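Local coordinates for protein RE68036p (Drosophila melanogaster, PDB 1SQH) that is of uncertain function but probably transfers acyl groups to glycine as a member of the acetyltransferase superfamily, at residues Ala52-Leu64 with Ser198-Lys210. Sequence-based numbering, arbitrary orientation.
Sequences AQIPRNDLNHISL and SLTYLQALVRFNK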
ATOM      1  N   ALA A  52      11.015  -4.815  18.104  1.00 50.32           N
ATOM      2  CA  ALA A  52      10.926  -6.269  17.993  1.00 50.78           C
ATOM      3  C   ALA A  52      12.315  -6.831  17.702  1.00 50.32           C
ATOM      4  O   ALA A  52      12.458  -7.982  17.294  1.00 50.09           O
ATOM      5  CB  ALA A  52       9.961  -6.653  16.869  1.00 50.75           C
ATOM      6  N   GLN A  53      13.327  -5.997  17.924  1.00 50.36           N
ATOM      7  CA  GLN A  53      14.728  -6.353  17.699  1.00 50.89           C
ATOM      8  C   GLN A  53      14.962  -7.238  16.482  1.00 49.42           C
ATOM      9  O   GLN A  53      15.644  -8.256  16.566  1.00 50.20           O
ATOM     10  CB  GLN A  53      15.325  -7.017  18.951  1.00 52.34           C
ATOM     11  CG  GLN A  53      14.368  -7.918  19.717  1.00 55.29           C
ATOM     12  CD  GLN A  53      13.442  -7.138  20.640  1.00 57.34           C
ATOM     13  OE1 GLN A  53      12.276  -7.498  20.820  1.00 58.86           O
ATOM     14  NE2 GLN A  53      13.964  -6.075  21.243  1.00 57.61           N
ATOM     15  N   ILE A  54      14.403  -6.831  15.347  1.00 47.75           N
ATOM     16  CA  ILE A  54      14.554  -7.571  14.100  1.00 46.35           C
ATOM     17  C   ILE A  54      15.590  -6.877  13.210  1.00 45.78           C
ATOM     18  O   ILE A  54      15.373  -5.767  12.725  1.00 44.22           O
ATOM     19  CB  ILE A  54      13.206  -7.664  13.331  1.00 46.66           C
ATOM     20  CG1 ILE A  54      12.168  -8.387  14.191  1.00 46.15           C
ATOM     21  CG2 ILE A  54      13.400  -8.405  12.006  1.00 45.10           C
ATOM     22  CD1 ILE A  54      10.826  -8.517  13.535  1.00 46.33           C
ATOM     23  N   PRO A  55      16.734  -7.532  12.974  1.00 45.93           N
ATOM     24  CA  PRO A  55      17.750  -6.902  12.126  1.00 45.97           C
ATOM     25  C   PRO A  55      17.205  -6.427  10.774  1.00 46.25           C
ATOM     26  O   PRO A  55      16.446  -7.137  10.103  1.00 45.39           O
ATOM     27  CB  PRO A  55      18.806  -8.001  11.980  1.00 46.17           C
ATOM     28  CG  PRO A  55      18.008  -9.265  12.093  1.00 46.28           C
ATOM     29  CD  PRO A  55      17.073  -8.941  13.243  1.00 46.61           C
ATOM     30  N   ARG A  56      17.586  -5.217  10.381  1.00 45.09           N
ATOM     31  CA  ARG A  56      17.145  -4.688   9.102  1.00 44.68           C
ATOM     32  C   ARG A  56      17.675  -5.626   8.026  1.00 44.79           C
ATOM     33  O   ARG A  56      18.640  -6.362   8.250  1.00 46.11           O
ATOM     34  CB  ARG A  56      17.693  -3.275   8.884  1.00 44.04           C
ATOM     35  CG  ARG A  56      17.279  -2.287   9.962  1.00 41.11           C
ATOM     36  CD  ARG A  56      17.706  -0.885   9.608  1.00 40.83           C
ATOM     37  NE  ARG A  56      17.088   0.093  10.494  1.00 41.05           N
ATOM     38  CZ  ARG A  56      16.998   1.395  10.237  1.00 38.79           C
ATOM     39  NH1 ARG A  56      17.486   1.899   9.109  1.00 37.51           N
ATOM     40  NH2 ARG A  56      16.406   2.196  11.115  1.00 38.53           N
ATOM     41  N   ASN A  57      17.051  -5.597   6.860  1.00 45.09           N
ATOM     42  CA  ASN A  57      17.464  -6.463   5.771  1.00 45.20           C
ATOM     43  C   ASN A  57      17.133  -7.922   6.076  1.00 44.46           C
ATOM     44  O   ASN A  57      17.451  -8.813   5.288  1.00 44.78           O
ATOM     45  CB  ASN A  57      18.959  -6.284   5.490  1.00 46.05           C
ATOM     46  CG  ASN A  57      19.272  -4.930   4.864  1.00 47.62           C
ATOM     47  OD1 ASN A  57      18.927  -3.875   5.414  1.00 49.07           O
ATOM     48  ND2 ASN A  57      19.922  -4.953   3.708  1.00 47.25           N
ATOM     49  N   ASP A  58      16.496  -8.162   7.224  1.00 43.51           N
ATOM     50  CA  ASP A  58      16.072  -9.517   7.589  1.00 43.84           C
ATOM     51  C   ASP A  58      15.228 -10.003   6.420  1.00 43.19           C
ATOM     52  O   ASP A  58      14.181  -9.422   6.129  1.00 43.47           O
ATOM     53  CB  ASP A  58      15.195  -9.504   8.842  1.00 44.14           C
ATOM     54  CG  ASP A  58      14.513 -10.839   9.078  1.00 45.15           C
ATOM     55  OD1 ASP A  58      15.219 -11.811   9.420  1.00 47.26           O
ATOM     56  OD2 ASP A  58      13.277 -10.926   8.907  1.00 43.39           O
ATOM     57  N   LEU A  59      15.670 -11.068   5.766  1.00 42.59           N
ATOM     58  CA  LEU A  59      14.974 -11.597   4.600  1.00 43.98           C
ATOM     59  C   LEU A  59      13.458 -11.857   4.729  1.00 43.65           C
ATOM     60  O   LEU A  59      12.710 -11.593   3.784  1.00 43.10           O
ATOM     61  CB  LEU A  59      15.694 -12.867   4.111  1.00 45.90           C
ATOM     62  CG  LEU A  59      15.539 -13.257   2.631  1.00 46.19           C
ATOM     63  CD1 LEU A  59      16.767 -14.056   2.180  1.00 47.77           C
ATOM     64  CD2 LEU A  59      14.249 -14.044   2.414  1.00 45.20           C
ATOM     65  N   ASN A  60      12.984 -12.354   5.870  1.00 42.66           N
ATOM     66  CA  ASN A  60      11.550 -12.610   5.964  1.00 42.79           C
ATOM     67  C   ASN A  60      10.701 -11.464   6.529  1.00 41.73           C
ATOM     68  O   ASN A  60       9.552 -11.655   6.924  1.00 41.22           O
ATOM     69  CB  ASN A  60      11.270 -13.933   6.705  1.00 44.27           C
ATOM     70  CG  ASN A  60      11.851 -13.970   8.096  1.00 45.82           C
ATOM     71  OD1 ASN A  60      11.653 -13.045   8.886  1.00 47.56           O
ATOM     72  ND2 ASN A  60      12.558 -15.057   8.417  1.00 43.70           N
ATOM     73  N   HIS A  61      11.273 -10.265   6.541  1.00 39.90           N
ATOM     74  CA  HIS A  61      10.555  -9.075   6.994  1.00 38.14           C
ATOM     75  C   HIS A  61      10.895  -7.889   6.096  1.00 35.92           C
ATOM     76  O   HIS A  61      10.409  -6.783   6.316  1.00 34.23           O
ATOM     77  CB  HIS A  61      10.897  -8.719   8.442  1.00 38.73           C
ATOM     78  CG  HIS A  61      10.240  -9.599   9.459  1.00 40.27           C
ATOM     79  ND1 HIS A  61      10.714 -10.852   9.783  1.00 40.08           N
ATOM     80  CD2 HIS A  61       9.155  -9.395  10.247  1.00 40.18           C
ATOM     81  CE1 HIS A  61       9.955 -11.378  10.729  1.00 39.78           C
ATOM     82  NE2 HIS A  61       9.002 -10.514  11.027  1.00 38.76           N
ATOM     83  N   ILE A  62      11.728  -8.121   5.083  1.00 33.98           N
ATOM     84  CA  ILE A  62      12.110  -7.047   4.177  1.00 34.66           C
ATOM     85  C   ILE A  62      10.912  -6.389   3.500  1.00 33.26           C
ATOM     86  O   ILE A  62      10.966  -5.213   3.141  1.00 31.21           O
ATOM     87  CB  ILE A  62      13.041  -7.536   3.065  1.00 35.30           C
ATOM     88  CG1 ILE A  62      12.404  -8.720   2.351  1.00 37.03           C
ATOM     89  CG2 ILE A  62      14.395  -7.896   3.638  1.00 39.23           C
ATOM     90  CD1 ILE A  62      12.873  -8.883   0.930  1.00 38.47           C
ATOM     91  N   SER A  63       9.840  -7.152   3.313  1.00 32.27           N
ATOM     92  CA  SER A  63       8.638  -6.631   2.667  1.00 31.82           C
ATOM     93  C   SER A  63       8.031  -5.497   3.502  1.00 30.40           C
ATOM     94  O   SER A  63       7.220  -4.717   3.007  1.00 29.06           O
ATOM     95  CB  SER A  63       7.611  -7.752   2.478  1.00 31.86           C
ATOM     96  OG  SER A  63       7.113  -8.197   3.730  1.00 31.79           O
ATOM     97  N   LEU A  64       8.448  -5.412   4.763  1.00 29.91           N
ATOM     98  CA  LEU A  64       7.979  -4.376   5.681  1.00 30.13           C
ATOM     99  C   LEU A  64       8.972  -3.201   5.779  1.00 30.48           C
ATOM    100  O   LEU A  64       8.875  -2.360   6.679  1.00 30.46           O
ATOM    101  CB  LEU A  64       7.752  -4.981   7.070  1.00 29.29           C
ATOM    102  CG  LEU A  64       6.342  -5.494   7.390  1.00 32.07           C
ATOM    103  CD1 LEU A  64       5.800  -6.312   6.238  1.00 32.27           C
ATOM    104  CD2 LEU A  64       6.368  -6.316   8.674  1.00 33.79           C
ATOM    105  N   SER A 198       4.150 -11.664  -1.714  1.00 34.35           N
ATOM    106  CA  SER A 198       4.583 -13.022  -1.390  1.00 32.52           C
ATOM    107  C   SER A 198       3.905 -13.574  -0.143  1.00 31.58           C
ATOM    108  O   SER A 198       3.335 -12.823   0.655  1.00 30.96           O
ATOM    109  CB  SER A 198       6.086 -13.049  -1.153  1.00 32.07           C
ATOM    110  OG  SER A 198       6.379 -12.502   0.123  1.00 29.91           O
ATOM    111  N   LEU A 199       4.002 -14.891   0.026  1.00 30.86           N
ATOM    112  CA  LEU A 199       3.417 -15.575   1.175  1.00 31.00           C
ATOM    113  C   LEU A 199       4.051 -15.020   2.449  1.00 31.26           C
ATOM    114  O   LEU A 199       3.361 -14.757   3.440  1.00 31.41           O
ATOM    115  CB  LEU A 199       3.700 -17.075   1.092  1.00 29.60           C
ATOM    116  CG  LEU A 199       2.765 -18.089   1.754  1.00 29.53           C
ATOM    117  CD1 LEU A 199       3.476 -19.429   1.776  1.00 29.88           C
ATOM    118  CD2 LEU A 199       2.378 -17.665   3.158  1.00 28.48           C
ATOM    119  N   THR A 200       5.369 -14.842   2.410  1.00 32.31           N
ATOM    120  CA  THR A 200       6.097 -14.334   3.558  1.00 33.08           C
ATOM    121  C   THR A 200       5.741 -12.877   3.864  1.00 31.96           C
ATOM    122  O   THR A 200       5.799 -12.457   5.021  1.00 31.80           O
ATOM    123  CB  THR A 200       7.631 -14.533   3.384  1.00 35.62           C
ATOM    124  OG1 THR A 200       8.339 -13.582   4.193  1.00 38.69           O
ATOM    125  CG2 THR A 200       8.037 -14.407   1.926  1.00 36.51           C
ATOM    126  N   TYR A 201       5.356 -12.114   2.842  1.00 30.22           N
ATOM    127  CA  TYR A 201       4.928 -10.729   3.051  1.00 27.88           C
ATOM    128  C   TYR A 201       3.647 -10.812   3.868  1.00 26.90           C
ATOM    129  O   TYR A 201       3.516 -10.158   4.902  1.00 26.31           O
ATOM    130  CB  TYR A 201       4.633 -10.034   1.717  1.00 26.48           C
ATOM    131  CG  TYR A 201       3.921  -8.691   1.841  1.00 26.64           C
ATOM    132  CD1 TYR A 201       4.297  -7.759   2.808  1.00 25.34           C
ATOM    133  CD2 TYR A 201       2.911  -8.328   0.945  1.00 26.65           C
ATOM    134  CE1 TYR A 201       3.690  -6.495   2.878  1.00 26.98           C
ATOM    135  CE2 TYR A 201       2.298  -7.066   1.003  1.00 25.09           C
ATOM    136  CZ  TYR A 201       2.695  -6.158   1.969  1.00 26.15           C
ATOM    137  OH  TYR A 201       2.122  -4.904   2.019  1.00 27.75           O
ATOM    138  N   LEU A 202       2.707 -11.637   3.408  1.00 25.76           N
ATOM    139  CA  LEU A 202       1.443 -11.798   4.123  1.00 26.00           C
ATOM    140  C   LEU A 202       1.672 -12.241   5.575  1.00 25.66           C
ATOM    141  O   LEU A 202       0.985 -11.779   6.492  1.00 23.24           O
ATOM    142  CB  LEU A 202       0.537 -12.792   3.388  1.00 25.45           C
ATOM    143  CG  LEU A 202      -0.481 -12.198   2.396  1.00 27.50           C
ATOM    144  CD1 LEU A 202       0.201 -11.220   1.476  1.00 28.80           C
ATOM    145  CD2 LEU A 202      -1.134 -13.309   1.585  1.00 29.39           C
ATOM    146  N   GLN A 203       2.647 -13.125   5.783  1.00 26.86           N
ATOM    147  CA  GLN A 203       2.959 -13.604   7.127  1.00 27.07           C
ATOM    148  C   GLN A 203       3.482 -12.464   8.013  1.00 26.15           C
ATOM    149  O   GLN A 203       3.219 -12.426   9.225  1.00 22.98           O
ATOM    150  CB  GLN A 203       3.968 -14.760   7.052  1.00 28.00           C
ATOM    151  CG  GLN A 203       3.300 -16.134   7.022  1.00 30.94           C
ATOM    152  CD  GLN A 203       4.217 -17.245   6.539  1.00 34.03           C
ATOM    153  OE1 GLN A 203       5.430 -17.197   6.740  1.00 38.20           O
ATOM    154  NE2 GLN A 203       3.634 -18.266   5.909  1.00 33.22           N
ATOM    155  N   ALA A 204       4.213 -11.530   7.406  1.00 24.40           N
ATOM    156  CA  ALA A 204       4.730 -10.385   8.152  1.00 26.39           C
ATOM    157  C   ALA A 204       3.556  -9.472   8.547  1.00 26.61           C
ATOM    158  O   ALA A 204       3.499  -8.961   9.677  1.00 27.19           O
ATOM    159  CB  ALA A 204       5.743  -9.611   7.303  1.00 25.92           C
ATOM    160  N   LEU A 205       2.622  -9.285   7.611  1.00 25.57           N
ATOM    161  CA  LEU A 205       1.442  -8.455   7.841  1.00 25.59           C
ATOM    162  C   LEU A 205       0.509  -8.986   8.932  1.00 26.19           C
ATOM    163  O   LEU A 205      -0.064  -8.210   9.701  1.00 25.89           O
ATOM    164  CB  LEU A 205       0.654  -8.284   6.538  1.00 24.84           C
ATOM    165  CG  LEU A 205       1.195  -7.258   5.539  1.00 27.10           C
ATOM    166  CD1 LEU A 205       0.402  -7.305   4.237  1.00 25.60           C
ATOM    167  CD2 LEU A 205       1.108  -5.875   6.167  1.00 24.51           C
ATOM    168  N   VAL A 206       0.329 -10.300   9.003  1.00 27.20           N
ATOM    169  CA  VAL A 206      -0.546 -10.835  10.034  1.00 28.57           C
ATOM    170  C   VAL A 206       0.139 -10.623  11.373  1.00 27.82           C
ATOM    171  O   VAL A 206      -0.514 -10.518  12.405  1.00 27.91           O
ATOM    172  CB  VAL A 206      -0.837 -12.345   9.828  1.00 29.06           C
ATOM    173  CG1 VAL A 206       0.454 -13.116   9.764  1.00 32.53           C
ATOM    174  CG2 VAL A 206      -1.704 -12.872  10.971  1.00 29.16           C
ATOM    175  N   ARG A 207       1.461 -10.521  11.346  1.00 28.52           N
ATOM    176  CA  ARG A 207       2.214 -10.334  12.578  1.00 30.04           C
ATOM    177  C   ARG A 207       2.265  -8.895  13.092  1.00 29.20           C
ATOM    178  O   ARG A 207       1.986  -8.640  14.272  1.00 28.11           O
ATOM    179  CB  ARG A 207       3.649 -10.851  12.412  1.00 31.68           C
ATOM    180  CG  ARG A 207       4.482 -10.706  13.676  1.00 35.00           C
ATOM    181  CD  ARG A 207       5.902 -11.213  13.509  1.00 37.37           C
ATOM    182  NE  ARG A 207       6.664 -10.998  14.738  1.00 41.15           N
ATOM    183  CZ  ARG A 207       7.968 -11.225  14.867  1.00 40.68           C
ATOM    184  NH1 ARG A 207       8.672 -11.676  13.836  1.00 42.00           N
ATOM    185  NH2 ARG A 207       8.566 -11.005  16.030  1.00 39.52           N
ATOM    186  N   PHE A 208       2.614  -7.961  12.208  1.00 28.17           N
ATOM    187  CA  PHE A 208       2.747  -6.555  12.584  1.00 25.43           C
ATOM    188  C   PHE A 208       1.613  -5.600  12.238  1.00 24.85           C
ATOM    189  O   PHE A 208       1.594  -4.457  12.717  1.00 25.70           O
ATOM    190  CB  PHE A 208       4.058  -6.029  12.022  1.00 25.43           C
ATOM    191  CG  PHE A 208       5.253  -6.599  12.706  1.00 27.62           C
ATOM    192  CD1 PHE A 208       5.563  -6.214  14.008  1.00 27.13           C
ATOM    193  CD2 PHE A 208       6.036  -7.565  12.087  1.00 26.80           C
ATOM    194  CE1 PHE A 208       6.640  -6.784  14.684  1.00 26.31           C
ATOM    195  CE2 PHE A 208       7.114  -8.141  12.758  1.00 26.56           C
ATOM    196  CZ  PHE A 208       7.412  -7.749  14.057  1.00 26.91           C
ATOM    197  N   ASN A 209       0.673  -6.051  11.416  1.00 21.15           N
ATOM    198  CA  ASN A 209      -0.461  -5.213  11.030  1.00 21.00           C
ATOM    199  C   ASN A 209      -1.752  -5.802  11.585  1.00 21.14           C
ATOM    200  O   ASN A 209      -1.774  -6.949  12.048  1.00 17.86           O
ATOM    201  CB  ASN A 209      -0.546  -5.127   9.496  1.00 22.39           C
ATOM    202  CG  ASN A 209      -0.229  -3.731   8.962  1.00 22.71           C
ATOM    203  OD1 ASN A 209       0.427  -2.927   9.632  1.00 22.01           O
ATOM    204  ND2 ASN A 209      -0.686  -3.445   7.749  1.00 19.60           N
ATOM    205  N   LYS A 210      -2.830  -5.024  11.555  1.00 22.02           N
ATOM    206  CA  LYS A 210      -4.115  -5.548  12.015  1.00 23.66           C
ATOM    207  C   LYS A 210      -4.723  -6.356  10.864  1.00 23.77           C
ATOM    208  O   LYS A 210      -4.416  -6.113   9.693  1.00 21.41           O
ATOM    209  CB  LYS A 210      -5.072  -4.416  12.415  1.00 24.90           C
ATOM    210  CG  LYS A 210      -4.657  -3.660  13.672  1.00 26.83           C
ATOM    211  CD  LYS A 210      -5.686  -2.595  14.035  1.00 29.24           C
ATOM    212  CE  LYS A 210      -5.194  -1.663  15.146  1.00 29.84           C
ATOM    213  NZ  LYS A 210      -5.197  -2.279  16.499  1.00 33.55           N
TER
HETATM  214  O   HOH W   1       7.289 -13.174   7.178  1.00 22.95           O
HETATM  215  O   HOH W   2       4.738  -3.406   2.108  1.00 14.36           O
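With CG anti to the carbonyl carbon (chi1 -76°), the imidazole of His61 presents its CD2-NE2 edge to the rim of Phe208, whose own CG likewise lies anti to the carbonyl carbon. The two rings meet rim to rim, centroids 5.7 Å apart and planes at 67°, neither lying over the other's face. The fully extended side chain of Arg207 crosses the imidazole at about a right angle and brings NH1 to 3.1 Å from His61 NE2. On the far side of the imidazole from the helix, ND1 donates to Asp58 OD2 (2.7 Å), which lies tilted from the ring plane; this bond helps to fix the ring's rotation. Ile54 lays CD1 over one imidazole face, toward its rim, and the same methyl reaches Phe208 CZ at 3.5 Å, while Ala52 CB lies at another edge of the phenyl. Replacing His61 by an alanine takes away the imidazole and would probably leave Asp58 OD2 without this donor and open a gap beside the Phe208 rim. The contact joins the loop between helix 34-51 and strand 67-71, within the first of two acetyltransferase-clan sequence regions, to helix 199-208, which precedes the antiparallel strands 211-216 and 222-228. Deeper in, Leu64 straddles Ala204 CB with both methyls: CD1 is tightly packed against it at 3.5 Å, and CD2 also touches Phe208 CD2. Leu49 of helix 34-51 packs on both Leu64 and Phe208. The CD1 methyl of Leu64 further lies in plane at the edge of the Tyr201 ring, where Ser63 OG also approaches CD1 of the tyrosine. Two waters bridge the segments: one donates to the carbonyls Asn60 O and Thr200 O, while the other donates to Ser63 O and is hydrogen-bonded to the side-chain OH of Tyr201 at 3.0 Å.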